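Local structure of protein disulfide-isomerase A4 (Rattus norvegicus, 3EC3) at residues Ala47-Thr50 / Leu51-Asp54; Thr60-Thr63 / Glu64-Lys67; Lys107-Val110 / Val111-Leu115. The protein catalyses the rearrangement of disulfide bonds in proteins, this chain being a noncatalytic fragment with two thioredoxin-like domains. The protein carries 1 engineered substitution. All coordinates share one frame; numbering follows the deposited sequence.

Contact 1 of 3, residues Ala47-Thr50 / Leu51-Asp54; sequences AANT and LRED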
ATOM      1  N   ALA A  47      12.306   6.624  15.496  1.00 22.57           N
ATOM      2  CA  ALA A  47      11.151   5.958  14.883  1.00 23.82           C
ATOM      3  C   ALA A  47      11.526   4.886  13.838  1.00 24.03           C
ATOM      4  O   ALA A  47      10.934   3.792  13.794  1.00 25.37           O
ATOM      5  CB  ALA A  47      10.235   6.997  14.236  1.00 22.50           C
ATOM      6  N   ALA A  48      12.454   5.237  12.956  1.00 24.07           N
ATOM      7  CA  ALA A  48      12.904   4.351  11.891  1.00 24.12           C
ATOM      8  C   ALA A  48      13.565   3.087  12.468  1.00 24.41           C
ATOM      9  O   ALA A  48      13.354   1.973  11.983  1.00 24.22           O
ATOM     10  CB  ALA A  48      13.875   5.091  11.007  1.00 24.48           C
ATOM     11  N   ASN A  49      14.372   3.274  13.512  1.00 25.03           N
ATOM     12  CA  ASN A  49      15.062   2.158  14.139  1.00 26.20           C
ATOM     13  C   ASN A  49      14.069   1.115  14.636  1.00 26.57           C
ATOM     14  O   ASN A  49      14.245  -0.086  14.412  1.00 26.00           O
ATOM     15  CB  ASN A  49      15.956   2.614  15.301  1.00 25.79           C
ATOM     16  CG  ASN A  49      16.589   1.443  15.995  1.00 28.23           C
ATOM     17  OD1 ASN A  49      17.334   0.676  15.369  1.00 29.99           O
ATOM     18  ND2 ASN A  49      16.231   1.231  17.262  1.00 28.89           N
ATOM     19  N   THR A  50      13.004   1.592  15.270  1.00 27.15           N
ATOM     20  CA  THR A  50      11.957   0.731  15.780  1.00 27.84           C
ATOM     21  C   THR A  50      11.262  -0.038  14.661  1.00 28.11           C
ATOM     22  O   THR A  50      10.959  -1.226  14.807  1.00 28.44           O
ATOM     23  CB  THR A  50      10.947   1.558  16.600  1.00 27.91           C
ATOM     24  OG1 THR A  50      11.607   2.069  17.766  1.00 27.74           O
ATOM     25  CG2 THR A  50       9.778   0.727  17.032  1.00 29.87           C
ATOM     26  N   LEU A  51      11.018   0.637  13.543  1.00 27.64           N
ATOM     27  CA  LEU A  51      10.315   0.030  12.401  1.00 27.31           C
ATOM     28  C   LEU A  51      11.214  -0.605  11.320  1.00 27.09           C
ATOM     29  O   LEU A  51      10.719  -1.021  10.268  1.00 26.96           O
ATOM     30  CB  LEU A  51       9.359   1.053  11.767  1.00 26.48           C
ATOM     31  CG  LEU A  51       8.129   1.553  12.526  1.00 26.83           C
ATOM     32  CD1 LEU A  51       7.414   2.657  11.749  1.00 26.69           C
ATOM     33  CD2 LEU A  51       7.136   0.397  12.800  1.00 28.46           C
ATOM     34  N   ARG A  52      12.507  -0.744  11.595  1.00 27.51           N
ATOM     35  CA  ARG A  52      13.503  -1.114  10.557  1.00 28.48           C
ATOM     36  C   ARG A  52      13.347  -2.493   9.888  1.00 29.01           C
ATOM     37  O   ARG A  52      13.838  -2.691   8.775  1.00 28.68           O
ATOM     38  CB  ARG A  52      14.943  -0.971  11.100  1.00 29.16           C
ATOM     39  CG  ARG A  52      15.389  -2.075  12.061  1.00 28.17           C
ATOM     40  CD  ARG A  52      16.731  -1.718  12.738  1.00 29.69           C
ATOM     41  NE  ARG A  52      17.802  -1.480  11.753  1.00 31.77           N
ATOM     42  CZ  ARG A  52      18.773  -0.581  11.887  1.00 34.03           C
ATOM     43  NH1 ARG A  52      18.827   0.200  12.961  1.00 32.46           N
ATOM     44  NH2 ARG A  52      19.695  -0.455  10.935  1.00 36.18           N
ATOM     45  N   GLU A  53      12.691  -3.432  10.570  1.00 29.57           N
ATOM     46  CA  GLU A  53      12.462  -4.773  10.017  1.00 30.44           C
ATOM     47  C   GLU A  53      11.257  -4.763   9.064  1.00 30.18           C
ATOM     48  O   GLU A  53      11.146  -5.627   8.183  1.00 31.26           O
ATOM     49  CB  GLU A  53      12.262  -5.799  11.138  1.00 30.34           C
ATOM     50  CG  GLU A  53      13.495  -5.976  12.023  1.00 32.00           C
ATOM     51  CD  GLU A  53      13.312  -7.061  13.064  1.00 32.61           C
ATOM     52  OE1 GLU A  53      12.831  -8.161  12.700  1.00 35.93           O
ATOM     53  OE2 GLU A  53      13.666  -6.830  14.247  1.00 38.54           O
ATOM     54  N   ASP A  54      10.376  -3.776   9.229  1.00 29.06           N
ATOM     55  CA  ASP A  54       9.129  -3.710   8.468  1.00 28.35           C
ATOM     56  C   ASP A  54       9.081  -2.709   7.295  1.00 26.97           C
ATOM     57  O   ASP A  54       8.257  -2.876   6.385  1.00 25.11           O
ATOM     58  CB  ASP A  54       7.937  -3.470   9.405  1.00 29.02           C
ATOM     59  CG  ASP A  54       7.836  -4.518  10.508  1.00 33.91           C
ATOM     60  OD1 ASP A  54       8.146  -5.711  10.247  1.00 35.63           O
ATOM     61  OD2 ASP A  54       7.454  -4.131  11.635  1.00 36.51           O
TER
HETATM   62  O   HOH W   1      11.498  -3.301  13.214  1.00 50.55           O
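Leu51 N donates to Ala47 O at 3.2 Å, a regular i+4 helix bond, and one residue later Arg52 N reaches Asn49 O in a weak i+3 bond of 3.4 Å. The helix is running out here. Asp54 N bonds back to Leu51 O at 3.0 Å, which closes a further turn. Water 1 bridges the same corner: it donates to Thr50 O at 2.7 Å and accepts from Glu53 N.

The main side-chain contact is Asn49 with Arg52. Asn49 OD1 accepts from Arg52 NH1 at 2.9 Å, with an N-H...O angle of 151°. The oxygen meets the guanidinium at its edge and in its plane. The NH1 donor likewise lies in the plane of the Asn49 carbonyl. The two flat groups are nevertheless turned 79° apart. The torsions of Arg52 explain the approach. Its CG sits between its backbone N and carbonyl carbon (chi1 75°), and the chain bends at chi3. Its methylene groups therefore run alongside Asn49 O, with Arg52 CG 3.3 Å from that oxygen, before the head group turns to Asn49 OD1. Arg52 NH2 has a second partner in Ser5 O, so the head group also binds the start of the modelled chain. The two bonds together probably fix the rotation of the guanidinium.

Leu51 lies on the buried side, and its CB and CG pack over Ala47 O. Helix 39-51 belongs to the first thioredoxin-like domain. Its Ala47, Thr50 and Leu51 face helix 103-113 through Ile106, Lys107 and Val110. Ala48 and Leu51 also rest on Phe57 of strand 57-60, the next strand in the chain.

Contact 2 of 3, residues Thr60-Thr63 / Glu64-Lys67; sequences TFST and EIAK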
ATOM      1  N   THR A  60      16.841  13.135   3.683  1.00 16.86           N
ATOM      2  CA  THR A  60      17.624  14.049   2.898  1.00 18.76           C
ATOM      3  C   THR A  60      17.753  15.379   3.626  1.00 18.08           C
ATOM      4  O   THR A  60      16.843  15.779   4.386  1.00 17.35           O
ATOM      5  CB  THR A  60      16.995  14.242   1.470  1.00 19.91           C
ATOM      6  OG1 THR A  60      17.878  15.037   0.682  1.00 24.00           O
ATOM      7  CG2 THR A  60      15.643  14.944   1.544  1.00 18.67           C
ATOM      8  N   PHE A  61      18.867  16.052   3.403  1.00 17.73           N
ATOM      9  CA  PHE A  61      19.030  17.401   3.913  1.00 19.54           C
ATOM     10  C   PHE A  61      19.093  18.413   2.757  1.00 21.90           C
ATOM     11  O   PHE A  61      19.460  19.567   2.967  1.00 23.00           O
ATOM     12  CB  PHE A  61      20.317  17.495   4.746  1.00 19.15           C
ATOM     13  CG  PHE A  61      20.490  16.384   5.718  1.00 16.13           C
ATOM     14  CD1 PHE A  61      21.618  15.562   5.652  1.00 18.65           C
ATOM     15  CD2 PHE A  61      19.523  16.143   6.695  1.00 15.34           C
ATOM     16  CE1 PHE A  61      21.799  14.509   6.562  1.00 17.22           C
ATOM     17  CE2 PHE A  61      19.688  15.082   7.641  1.00 16.69           C
ATOM     18  CZ  PHE A  61      20.811  14.277   7.565  1.00 17.18           C
ATOM     19  N   SER A  62      18.739  17.968   1.551  1.00 23.34           N
ATOM     20  CA  SER A  62      18.885  18.761   0.299  1.00 24.47           C
ATOM     21  C   SER A  62      17.742  19.736   0.102  1.00 25.57           C
ATOM     22  O   SER A  62      16.596  19.309   0.001  1.00 23.74           O
ATOM     23  CB  SER A  62      18.892  17.803  -0.894  1.00 25.44           C
ATOM     24  OG  SER A  62      18.868  18.488  -2.136  1.00 26.91           O
ATOM     25  N   THR A  63      18.043  21.031   0.019  1.00 25.66           N
ATOM     26  CA  THR A  63      17.007  22.022  -0.280  1.00 27.00           C
ATOM     27  C   THR A  63      16.502  21.833  -1.704  1.00 26.58           C
ATOM     28  O   THR A  63      15.358  22.128  -1.980  1.00 26.64           O
ATOM     29  CB  THR A  63      17.471  23.487  -0.042  1.00 27.69           C
ATOM     30  OG1 THR A  63      18.616  23.779  -0.864  1.00 28.86           O
ATOM     31  CG2 THR A  63      17.835  23.688   1.412  1.00 27.77           C
ATOM     32  N   GLU A  64      17.354  21.311  -2.588  1.00 26.69           N
ATOM     33  CA  GLU A  64      16.986  21.005  -3.967  1.00 27.77           C
ATOM     34  C   GLU A  64      15.884  19.943  -4.019  1.00 25.65           C
ATOM     35  O   GLU A  64      14.877  20.076  -4.742  1.00 23.81           O
ATOM     36  CB  GLU A  64      18.230  20.558  -4.738  1.00 27.78           C
ATOM     37  CG  GLU A  64      17.965  19.668  -5.970  1.00 32.09           C
ATOM     38  CD  GLU A  64      19.271  19.239  -6.647  1.00 33.10           C
ATOM     39  OE1 GLU A  64      19.488  18.021  -6.805  1.00 39.20           O
ATOM     40  OE2 GLU A  64      20.099  20.120  -6.979  1.00 37.72           O
ATOM     41  N   ILE A  65      16.044  18.895  -3.204  1.00 23.51           N
ATOM     42  CA  ILE A  65      15.053  17.844  -3.206  1.00 22.58           C
ATOM     43  C   ILE A  65      13.780  18.315  -2.510  1.00 21.93           C
ATOM     44  O   ILE A  65      12.681  17.992  -2.964  1.00 21.62           O
ATOM     45  CB  ILE A  65      15.633  16.520  -2.597  1.00 22.78           C
ATOM     46  CG1 ILE A  65      16.806  16.019  -3.484  1.00 24.01           C
ATOM     47  CG2 ILE A  65      14.489  15.494  -2.381  1.00 20.89           C
ATOM     48  CD1 ILE A  65      17.392  14.678  -3.070  1.00 24.09           C
ATOM     49  N   ALA A  66      13.917  19.093  -1.430  1.00 21.29           N
ATOM     50  CA  ALA A  66      12.757  19.655  -0.733  1.00 22.19           C
ATOM     51  C   ALA A  66      11.935  20.519  -1.714  1.00 23.84           C
ATOM     52  O   ALA A  66      10.709  20.364  -1.814  1.00 24.56           O
ATOM     53  CB  ALA A  66      13.208  20.502   0.474  1.00 23.12           C
ATOM     54  N   LYS A  67      12.623  21.392  -2.444  1.00 25.33           N
ATOM     55  CA  LYS A  67      11.972  22.226  -3.510  1.00 27.97           C
ATOM     56  C   LYS A  67      11.224  21.375  -4.526  1.00 28.89           C
ATOM     57  O   LYS A  67      10.018  21.597  -4.776  1.00 29.11           O
ATOM     58  CB  LYS A  67      13.006  23.155  -4.183  1.00 27.90           C
ATOM     59  CG  LYS A  67      13.633  24.104  -3.186  1.00 29.37           C
ATOM     60  CD  LYS A  67      14.682  25.086  -3.759  1.00 30.32           C
ATOM     61  CE  LYS A  67      15.352  25.852  -2.614  1.00 30.62           C
ATOM     62  NZ  LYS A  67      16.654  26.471  -3.033  1.00 33.70           N
TER
HETATM   63  O   HOH W   2      20.059  16.723  -3.939  1.00 52.81           O
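Glu64, second residue of helix 63-69, meets Ser62 through its beta carbon. Glu64 CB lies 3.4 Å from Ser62 OG. The carboxylate reaches the same hydroxyl through water 2, which accepts from Ser62 OG at 2.8 Å and donates to Glu64 OE1 over a longer 3.2 Å.

Ile65 makes the defining bond. Its backbone N donates to Ser62 OG at 3.0 Å, with an N-H...O angle of 155°. A chi1 of 173° carries the Ser62 hydroxyl away from its own N and toward the first turn of the helix. Ser62 is thus the N-cap of helix 63-69: its hydroxyl takes up the Ile65 N-H, which otherwise has only a weak bond to Ser62 O within the two segments, while the water receives the hydroxyl proton. Ile65 CG1 packs against the CB and OG of the same serine. Its CD1 ends 3.8 Å from Thr60 OG1, where the two side chains cross at a slant. Thr60 OG1 accepts from Ser62 N at 3.2 Å in an ST turn, which bends the chain out of strand 57-60. Strand, turn and capped helix form a strand-to-helix junction of the thioredoxin-like fold. Thr60 also bonds through its backbone to Gly31 and Phe33, and its side chain touches Val32 of strand 28-32.

Ala66 N donates to Ser62 O at 3.0 Å with an angle of 164°, the first regular i+4 bond of the helix. The methyl of Ala66 faces inward, against Val32 and Leu73.

Lys67 closes the turn with its N on Thr63 O, although the position of that oxygen is less certain. The extended lysine chain runs alongside Thr63 and points the same way. Lys67 NZ stays 4.0 Å from Thr63 OG1, and both side chains are on the exposed side of the helix.

Contact 3 of 3, residues Lys107-Val110 / Val111-Leu115; sequences KDYV and VKHAL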
ATOM      1  N   LYS A 107       6.080   6.944  14.221  1.00 23.71           N
ATOM      2  CA  LYS A 107       5.867   5.526  13.986  1.00 24.15           C
ATOM      3  C   LYS A 107       4.402   5.269  13.620  1.00 23.91           C
ATOM      4  O   LYS A 107       4.132   4.573  12.656  1.00 22.03           O
ATOM      5  CB  LYS A 107       6.342   4.725  15.212  1.00 23.82           C
ATOM      6  CG  LYS A 107       5.913   3.265  15.256  1.00 27.78           C
ATOM      7  CD  LYS A 107       6.538   2.451  16.430  1.00 27.50           C
ATOM      8  CE  LYS A 107       7.431   3.292  17.424  1.00 31.54           C
ATOM      9  NZ  LYS A 107       7.676   2.606  18.759  1.00 33.12           N
ATOM     10  N   ASP A 108       3.473   5.859  14.374  1.00 24.12           N
ATOM     11  CA  ASP A 108       2.049   5.778  14.053  1.00 24.73           C
ATOM     12  C   ASP A 108       1.691   6.274  12.650  1.00 23.67           C
ATOM     13  O   ASP A 108       0.938   5.605  11.954  1.00 23.20           O
ATOM     14  CB  ASP A 108       1.231   6.555  15.092  1.00 25.00           C
ATOM     15  CG  ASP A 108       1.124   5.827  16.427  1.00 27.01           C
ATOM     16  OD1 ASP A 108       1.662   4.705  16.591  1.00 26.68           O
ATOM     17  OD2 ASP A 108       0.495   6.404  17.325  1.00 28.75           O
ATOM     18  N   TYR A 109       2.209   7.443  12.247  1.00 23.49           N
ATOM     19  CA  TYR A 109       1.886   8.047  10.934  1.00 22.55           C
ATOM     20  C   TYR A 109       2.360   7.147   9.773  1.00 22.64           C
ATOM     21  O   TYR A 109       1.655   6.991   8.751  1.00 23.00           O
ATOM     22  CB  TYR A 109       2.550   9.416  10.815  1.00 22.52           C
ATOM     23  CG  TYR A 109       2.079  10.291   9.675  1.00 22.11           C
ATOM     24  CD1 TYR A 109       2.770  10.325   8.480  1.00 20.74           C
ATOM     25  CD2 TYR A 109       0.955  11.105   9.818  1.00 21.45           C
ATOM     26  CE1 TYR A 109       2.366  11.147   7.437  1.00 22.17           C
ATOM     27  CE2 TYR A 109       0.534  11.924   8.792  1.00 23.36           C
ATOM     28  CZ  TYR A 109       1.252  11.934   7.601  1.00 21.97           C
ATOM     29  OH  TYR A 109       0.841  12.732   6.568  1.00 23.44           O
ATOM     30  N   VAL A 110       3.557   6.584   9.919  1.00 22.10           N
ATOM     31  CA  VAL A 110       4.110   5.646   8.923  1.00 21.64           C
ATOM     32  C   VAL A 110       3.207   4.419   8.797  1.00 22.14           C
ATOM     33  O   VAL A 110       2.845   4.030   7.714  1.00 22.09           O
ATOM     34  CB  VAL A 110       5.561   5.215   9.298  1.00 21.86           C
ATOM     35  CG1 VAL A 110       6.018   4.093   8.398  1.00 21.19           C
ATOM     36  CG2 VAL A 110       6.511   6.419   9.199  1.00 20.17           C
ATOM     37  N   VAL A 111       2.823   3.819   9.923  1.00 23.37           N
ATOM     38  CA  VAL A 111       1.964   2.623   9.861  1.00 23.98           C
ATOM     39  C   VAL A 111       0.614   2.994   9.225  1.00 24.26           C
ATOM     40  O   VAL A 111       0.186   2.347   8.277  1.00 25.56           O
ATOM     41  CB  VAL A 111       1.824   1.905  11.247  1.00 24.34           C
ATOM     42  CG1 VAL A 111       0.801   0.739  11.188  1.00 25.87           C
ATOM     43  CG2 VAL A 111       3.193   1.372  11.716  1.00 23.32           C
ATOM     44  N   LYS A 112       0.017   4.074   9.695  1.00 24.59           N
ATOM     45  CA  LYS A 112      -1.243   4.566   9.176  1.00 25.05           C
ATOM     46  C   LYS A 112      -1.216   4.730   7.666  1.00 25.11           C
ATOM     47  O   LYS A 112      -2.126   4.244   6.973  1.00 25.46           O
ATOM     48  CB  LYS A 112      -1.615   5.891   9.855  1.00 24.65           C
ATOM     49  CG  LYS A 112      -2.904   6.518   9.305  1.00 27.63           C
ATOM     50  CD  LYS A 112      -3.425   7.603  10.199  1.00 28.37           C
ATOM     51  CE  LYS A 112      -4.673   8.257   9.610  1.00 30.64           C
ATOM     52  NZ  LYS A 112      -5.061   9.474  10.422  1.00 33.09           N
ATOM     53  N   HIS A 113      -0.173   5.386   7.148  1.00 24.08           N
ATOM     54  CA  HIS A 113      -0.123   5.787   5.741  1.00 24.20           C
ATOM     55  C   HIS A 113       0.739   4.961   4.788  1.00 24.15           C
ATOM     56  O   HIS A 113       0.920   5.329   3.644  1.00 24.30           O
ATOM     57  CB  HIS A 113       0.270   7.267   5.618  1.00 23.94           C
ATOM     58  CG  HIS A 113      -0.802   8.185   6.094  1.00 26.35           C
ATOM     59  ND1 HIS A 113      -0.681   8.951   7.232  1.00 27.65           N
ATOM     60  CD2 HIS A 113      -2.055   8.402   5.622  1.00 27.63           C
ATOM     61  CE1 HIS A 113      -1.802   9.624   7.427  1.00 25.11           C
ATOM     62  NE2 HIS A 113      -2.645   9.315   6.458  1.00 26.37           N
ATOM     63  N   ALA A 114       1.205   3.812   5.225  1.00 23.63           N
ATOM     64  CA  ALA A 114       2.098   3.057   4.368  1.00 22.60           C
ATOM     65  C   ALA A 114       1.398   2.260   3.273  1.00 21.02           C
ATOM     66  O   ALA A 114       2.078   1.825   2.353  1.00 20.63           O
ATOM     67  CB  ALA A 114       2.967   2.137   5.195  1.00 23.14           C
ATOM     68  N   LEU A 115       0.085   2.017   3.374  1.00 18.33           N
ATOM     69  CA  LEU A 115      -0.538   1.229   2.339  1.00 18.63           C
ATOM     70  C   LEU A 115      -1.260   2.146   1.352  1.00 17.03           C
ATOM     71  O   LEU A 115      -1.956   3.051   1.788  1.00 16.39           O
ATOM     72  CB  LEU A 115      -1.576   0.221   2.894  1.00 21.40           C
ATOM     73  CG  LEU A 115      -1.151  -1.118   3.503  1.00 21.86           C
ATOM     74  CD1 LEU A 115      -2.430  -1.841   3.848  1.00 26.31           C
ATOM     75  CD2 LEU A 115      -0.301  -1.925   2.550  1.00 22.90           C
TER
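Tyr109 and His113 meet one helical turn apart, with the edge of the imidazole over a face of the phenol ring. The centroids are 4.5 Å apart and the planes stand at 56°. His113 ND1 lies 3.4 Å above the Tyr109 plane, over the ring centre, and CE1 approaches Tyr109 CE2. Tyr109 has chi1 at -167°, with CG opposite the backbone N, which brings one ring face up against the His113 edge. Tyr109 also packs on Leu76, His93 and Met95, and the His113 ring stacks on His93. An alanine at Tyr109 is likely to strip the His113 edge of its aromatic face and open a gap toward strands 75-79 and 93-96.

Val110 and Val111 bury much of the rest. Val110 points into the domain, onto Leu76, and its carbonyl oxygen lies 3.2 Å from Ala114 CB. Val111 N donates to Lys107 O at 3.1 Å, and its CG2 lies over that same oxygen.

Tyr109 O accepts from His113 N at 2.9 Å and weakly from ND1 at 3.4 Å. One carbonyl near the helix end thus receives two donors from one residue. The weak bond is consistent with a hydrogen on ND1.

All three contacts are local and lie in the first thioredoxin-like domain, partly buried. Contacts 1 and 3 touch, because their helices, 39-51 and 103-113, pack together. Contact 2 stands apart, with its nearest atoms about 11 Å from contact 1 and about 13 Å from contact 3. It sits at the start of a helix, where a serine hydroxyl accepts a backbone N-H. Contacts 1 and 3 lie at the C-terminal ends of their helices. Contact 1 adds an arginine-amide bond between side chains on the surface. Contact 3 uses an aromatic pair against the sheet and is nearest the centre of the chain.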